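Local coordinates for UPF0141 protein yjdB (Campylobacter jejuni subsp. jejuni HB93-13, PDB 4TN0), which probably transfers phosphoethanolamine groups in the periplasm through a zinc-dependent domain of the alkaline phosphatase type, and is required for polymyxin resistance and motility, at residues 16-21 with 286-291; 98-103 with 145-150. All coordinates share one frame; numbering follows the deposited sequence.

Contact 1: residues 16-21 with 286-291; sequences TKKLLV and LGYFNV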
loop_
_atom_site.group_PDB
_atom_site.type_symbol
_atom_site.label_atom_id
_atom_site.label_comp_id
_atom_site.label_asym_id
_atom_site.label_seq_id
_atom_site.Cartn_x
_atom_site.Cartn_y
_atom_site.Cartn_z
ATOM N N THR A 16 14.771 17.670 10.361
ATOM C CA THR A 16 13.401 18.123 10.041
ATOM C C THR A 16 12.364 17.215 10.736
ATOM O O THR A 16 12.635 16.047 11.022
ATOM C CB THR A 16 13.115 18.122 8.500
ATOM O OG1 THR A 16 14.192 18.747 7.797
ATOM C CG2 THR A 16 11.834 18.890 8.173
ATOM N N LYS A 17 11.176 17.731 11.023
ATOM C CA LYS A 17 10.187 16.900 11.702
ATOM C C LYS A 17 9.341 16.178 10.630
ATOM O O LYS A 17 8.717 16.820 9.782
ATOM C CB LYS A 17 9.337 17.764 12.649
ATOM C CG LYS A 17 10.203 18.513 13.675
ATOM C CD LYS A 17 9.768 18.345 15.133
ATOM C CE LYS A 17 10.675 19.168 16.085
ATOM N NZ LYS A 17 10.611 20.667 15.952
ATOM N N LYS A 18 9.353 14.841 10.655
ATOM C CA LYS A 18 8.792 14.037 9.554
ATOM C C LYS A 18 7.802 12.934 9.990
ATOM O O LYS A 18 7.972 12.286 11.034
ATOM C CB LYS A 18 9.928 13.390 8.742
ATOM C CG LYS A 18 10.712 14.321 7.834
ATOM C CD LYS A 18 11.857 13.565 7.174
ATOM C CE LYS A 18 12.449 14.342 6.015
ATOM N NZ LYS A 18 11.678 14.142 4.744
ATOM N N LEU A 19 6.768 12.730 9.175
ATOM C CA LEU A 19 5.805 11.642 9.392
ATOM C C LEU A 19 5.357 10.981 8.095
ATOM O O LEU A 19 4.643 11.599 7.304
ATOM C CB LEU A 19 4.572 12.159 10.140
ATOM C CG LEU A 19 3.409 11.173 10.286
ATOM C CD1 LEU A 19 3.859 9.881 10.950
ATOM C CD2 LEU A 19 2.242 11.801 11.050
ATOM N N LEU A 20 5.721 9.714 7.906
ATOM C CA LEU A 20 5.240 8.968 6.741
ATOM C C LEU A 20 4.235 7.896 7.187
ATOM O O LEU A 20 4.513 7.093 8.082
ATOM C CB LEU A 20 6.401 8.336 5.950
ATOM C CG LEU A 20 5.999 7.526 4.709
ATOM C CD1 LEU A 20 5.244 8.418 3.746
ATOM C CD2 LEU A 20 7.188 6.875 4.000
ATOM N N VAL A 21 3.051 7.932 6.587
ATOM C CA VAL A 21 2.055 6.880 6.786
ATOM C C VAL A 21 2.045 6.014 5.531
ATOM O O VAL A 21 1.706 6.483 4.437
ATOM C CB VAL A 21 0.626 7.442 7.072
ATOM C CG1 VAL A 21 -0.401 6.325 7.047
ATOM C CG2 VAL A 21 0.562 8.186 8.420
ATOM N N LEU A 286 13.884 4.231 2.271
ATOM C CA LEU A 286 15.158 4.681 2.806
ATOM C C LEU A 286 15.293 6.172 2.514
ATOM O O LEU A 286 15.514 6.977 3.420
ATOM C CB LEU A 286 16.321 3.901 2.200
ATOM C CG LEU A 286 16.430 2.419 2.535
ATOM C CD1 LEU A 286 17.847 1.931 2.306
ATOM C CD2 LEU A 286 16.019 2.182 3.962
ATOM N N GLY A 287 15.105 6.534 1.246
ATOM C CA GLY A 287 15.221 7.912 0.809
ATOM C C GLY A 287 14.376 8.906 1.586
ATOM O O GLY A 287 14.748 10.072 1.739
ATOM N N TYR A 288 13.236 8.450 2.089
ATOM C CA TYR A 288 12.305 9.360 2.730
ATOM C C TYR A 288 12.856 9.849 4.050
ATOM O O TYR A 288 12.620 10.997 4.435
ATOM C CB TYR A 288 10.941 8.705 2.959
ATOM C CG TYR A 288 9.888 9.716 3.336
ATOM C CD1 TYR A 288 9.664 10.055 4.667
ATOM C CD2 TYR A 288 9.134 10.354 2.356
ATOM C CE1 TYR A 288 8.713 10.994 5.013
ATOM C CE2 TYR A 288 8.184 11.293 2.692
ATOM C CZ TYR A 288 7.978 11.609 4.023
ATOM O OH TYR A 288 7.029 12.543 4.362
ATOM N N PHE A 289 13.583 8.986 4.753
ATOM C CA PHE A 289 14.143 9.389 6.036
ATOM C C PHE A 289 15.635 9.689 5.892
ATOM O O PHE A 289 16.360 9.749 6.881
ATOM C CB PHE A 289 13.887 8.307 7.084
ATOM C CG PHE A 289 12.440 8.135 7.392
ATOM C CD1 PHE A 289 11.845 8.855 8.413
ATOM C CD2 PHE A 289 11.652 7.291 6.624
ATOM C CE1 PHE A 289 10.497 8.715 8.683
ATOM C CE2 PHE A 289 10.309 7.150 6.893
ATOM C CZ PHE A 289 9.731 7.863 7.920
ATOM N N ASN A 290 16.051 9.953 4.650
ATOM C CA ASN A 290 17.432 10.303 4.309
ATOM C C ASN A 290 18.476 9.311 4.817
ATOM O O ASN A 290 19.518 9.720 5.332
ATOM C CB ASN A 290 17.773 11.700 4.850
ATOM C CG ASN A 290 16.866 12.780 4.292
ATOM O OD1 ASN A 290 16.070 13.385 5.022
ATOM N ND2 ASN A 290 16.957 13.005 2.985
ATOM N N VAL A 291 18.196 8.015 4.700
ATOM C CA VAL A 291 19.156 7.015 5.165
ATOM C C VAL A 291 20.347 6.953 4.209
ATOM O O VAL A 291 20.182 6.742 3.001
ATOM C CB VAL A 291 18.520 5.606 5.304
ATOM C CG1 VAL A 291 19.586 4.570 5.625
ATOM C CG2 VAL A 291 17.468 5.603 6.404
#
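Lys18 and Leu20 of strand 18-24 hold the ring of Tyr288 between them, where helix 281-288 ends against one face of the central sheet. This is a strand-to-helix packing in an alkaline phosphatase-like alpha/beta fold. Lys18 brings its NZ over one face of the ring. Its chain is extended to CE and then bends at the last torsion (chi4 -84°), which turns the ammonium over the tyrosine. NZ lies 4.6 Å from the Tyr288 ring centroid, 18° off the normal, a cation-pi contact. The same NZ gives a weak hydrogen bond to Tyr288 O at 3.3 Å. Its stronger partner is Glu218, with which it forms a salt bridge. The CE of Lys18 also passes OD1 of Asn290 at 3.9 Å. Leu20 covers the other face of Tyr288. Its CB makes an off-centre CH-pi contact, 3.6 Å from Tyr288 CE1, while CD2 lies over the rim near CG. CB also meets CZ of Phe289 at 3.9 Å. The Phe289 ring in turn has Tyr288 CD1 over one face, so the two aromatics and the leucine form one apolar cluster. The tyrosine hydroxyl lies past this cluster and is hydrogen-bonded to Ser220 on the neighbouring strand 218-224. The helix ends at these aromatics in a Schellman motif with Asn290, at positive phi, as C-prime: Val291 N bonds to Leu286 O at 3.1 Å and Asn290 N to Gly287 O at 3.2 Å.

Contact 2: residues 98-103 with 145-150; sequences GVDAAW and DQNIIV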
loop_
_atom_site.group_PDB
_atom_site.type_symbol
_atom_site.label_atom_id
_atom_site.label_comp_id
_atom_site.label_asym_id
_atom_site.label_seq_id
_atom_site.Cartn_x
_atom_site.Cartn_y
_atom_site.Cartn_z
ATOM N N GLY A 98 17.279 4.549 13.782
ATOM C CA GLY A 98 16.700 5.457 14.755
ATOM C C GLY A 98 15.346 6.048 14.419
ATOM O O GLY A 98 14.824 6.845 15.186
ATOM N N VAL A 99 14.785 5.692 13.268
ATOM C CA VAL A 99 13.437 6.145 12.905
ATOM C C VAL A 99 12.371 5.502 13.795
ATOM O O VAL A 99 12.465 4.323 14.132
ATOM C CB VAL A 99 13.137 5.839 11.438
ATOM C CG1 VAL A 99 11.829 6.480 11.009
ATOM C CG2 VAL A 99 14.287 6.322 10.573
ATOM N N ASP A 100 11.375 6.284 14.207
ATOM C CA ASP A 100 10.237 5.743 14.966
ATOM C C ASP A 100 9.305 4.939 14.029
ATOM O O ASP A 100 8.710 5.490 13.092
ATOM C CB ASP A 100 9.472 6.871 15.665
ATOM C CG ASP A 100 8.410 6.361 16.643
ATOM O OD1 ASP A 100 7.936 5.204 16.523
ATOM O OD2 ASP A 100 8.042 7.140 17.545
ATOM N N ALA A 101 9.225 3.631 14.265
ATOM C CA ALA A 101 8.458 2.731 13.407
ATOM C C ALA A 101 7.301 2.067 14.134
ATOM O O ALA A 101 7.497 1.425 15.164
ATOM C CB ALA A 101 9.379 1.666 12.818
ATOM N N ALA A 102 6.098 2.226 13.595
ATOM C CA ALA A 102 4.907 1.525 14.100
ATOM C C ALA A 102 4.229 0.724 12.973
ATOM O O ALA A 102 4.136 1.202 11.825
ATOM C CB ALA A 102 3.927 2.503 14.734
ATOM N N TRP A 103 3.814 -0.507 13.286
ATOM C CA TRP A 103 3.104 -1.363 12.331
ATOM C C TRP A 103 1.751 -1.843 12.905
ATOM O O TRP A 103 1.710 -2.631 13.851
ATOM C CB TRP A 103 3.990 -2.556 11.935
ATOM C CG TRP A 103 3.419 -3.450 10.841
ATOM C CD1 TRP A 103 2.363 -4.301 10.957
ATOM C CD2 TRP A 103 3.897 -3.592 9.492
ATOM N NE1 TRP A 103 2.135 -4.945 9.770
ATOM C CE2 TRP A 103 3.069 -4.531 8.852
ATOM C CE3 TRP A 103 4.934 -3.009 8.765
ATOM C CZ2 TRP A 103 3.245 -4.905 7.512
ATOM C CZ3 TRP A 103 5.110 -3.371 7.441
ATOM C CH2 TRP A 103 4.270 -4.319 6.826
ATOM N N ASP A 145 10.632 12.616 16.248
ATOM C CA ASP A 145 10.979 13.644 15.274
ATOM C C ASP A 145 10.819 13.100 13.860
ATOM O O ASP A 145 10.417 13.831 12.951
ATOM C CB ASP A 145 12.419 14.163 15.486
ATOM C CG ASP A 145 12.654 14.763 16.879
ATOM O OD1 ASP A 145 11.927 14.428 17.845
ATOM O OD2 ASP A 145 13.600 15.569 17.007
ATOM N N GLN A 146 11.117 11.811 13.693
ATOM C CA GLN A 146 10.891 11.084 12.434
ATOM C C GLN A 146 10.132 9.774 12.684
ATOM O O GLN A 146 10.568 8.925 13.476
ATOM C CB GLN A 146 12.216 10.802 11.726
ATOM C CG GLN A 146 12.688 11.908 10.795
ATOM C CD GLN A 146 13.659 12.870 11.451
ATOM O OE1 GLN A 146 14.334 12.539 12.434
ATOM N NE2 GLN A 146 13.746 14.070 10.895
ATOM N N ASN A 147 8.993 9.621 12.012
ATOM C CA ASN A 147 8.114 8.469 12.244
ATOM C C ASN A 147 7.635 7.803 10.968
ATOM O O ASN A 147 7.199 8.490 10.036
ATOM C CB ASN A 147 6.871 8.892 13.032
ATOM C CG ASN A 147 7.196 9.736 14.243
ATOM O OD1 ASN A 147 7.312 9.229 15.363
ATOM N ND2 ASN A 147 7.346 11.039 14.023
ATOM N N ILE A 148 7.670 6.472 10.927
ATOM C CA ILE A 148 6.897 5.767 9.902
ATOM C C ILE A 148 5.869 4.906 10.596
ATOM O O ILE A 148 6.184 4.125 11.504
ATOM C CB ILE A 148 7.761 4.900 8.934
ATOM C CG1 ILE A 148 6.873 4.317 7.826
ATOM C CG2 ILE A 148 8.537 3.813 9.678
ATOM C CD1 ILE A 148 7.622 3.580 6.728
ATOM N N ILE A 149 4.628 5.082 10.161
ATOM C CA ILE A 149 3.508 4.281 10.613
ATOM C C ILE A 149 2.962 3.445 9.465
ATOM O O ILE A 149 2.553 3.977 8.420
ATOM C CB ILE A 149 2.391 5.172 11.190
ATOM C CG1 ILE A 149 2.988 6.110 12.261
ATOM C CG2 ILE A 149 1.250 4.301 11.738
ATOM C CD1 ILE A 149 1.990 7.025 12.948
ATOM N N VAL A 150 2.986 2.128 9.639
ATOM C CA VAL A 150 2.425 1.241 8.623
ATOM C C VAL A 150 1.014 0.798 9.012
ATOM O O VAL A 150 0.768 0.338 10.136
ATOM C CB VAL A 150 3.297 -0.002 8.389
ATOM C CG1 VAL A 150 2.659 -0.879 7.313
ATOM C CG2 VAL A 150 4.721 0.394 7.977
#
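Asp100 and Ala102 exchange backbone hydrogen bonds with Gln146, Ile148 and Val150, joining two parallel strands of the central sheet. Asp100 N gives to Gln146 O, and Ile148 N to Asp100 O. Ala102 N then gives to Ile148 O at 2.8 Å, and Val150 N to Ala102 O. The last is almost straight, 176° at the hydrogen. CA-H...O contacts from Asn147, Ala101 and Ile149 fill in between.

The apolar contacts lie on both faces. With CG anti to its backbone N, Trp103 carries its six-membered ring to Val150. Val150 CG1 sits over one face, 3.5 Å from the centroid of that Trp103 ring and 15° off the normal, a CH-pi contact. On the same face of the sheet Ala101 CB meets Ile148 CG2 at 3.9 Å. On the other, Ala102 CB is 4.4 Å from Ile149 CG2.

The polar pair is Asp100 and Asn147, with their flat groups turned 49° apart. Asp100 OD2 and Asn147 OD1 are 3.1 Å apart, yet both are acceptors. Each therefore depends on other donors: Lys139 and the Ser144 hydroxyl serve Asp100 OD2, and Ser144 N serves Asn147 OD1. The nearby lysine probably helps keep the carboxylate ionised.

In the fold
From the N terminus the chain first enters strand 18-24, whose start belongs to contact 1. It then runs through residues 98-103 and, 42 residues on, to residues 145-150, where contact 2 closes a short loop holding strand 120-123 and helix 133-139. Much later helix 281-288 returns to residues 16-21, and contact 1 closes a loop of 264 residues that encloses contact 2 entirely. The loops nest and do not cross. Strands 18-24 and 146-152 are sheet neighbours, and Leu20 N lies 2.9 Å from Asn147 O, a probable hydrogen bond. Contact 2 thus joins strands within the sheet, while contact 1 ties the late helix to it.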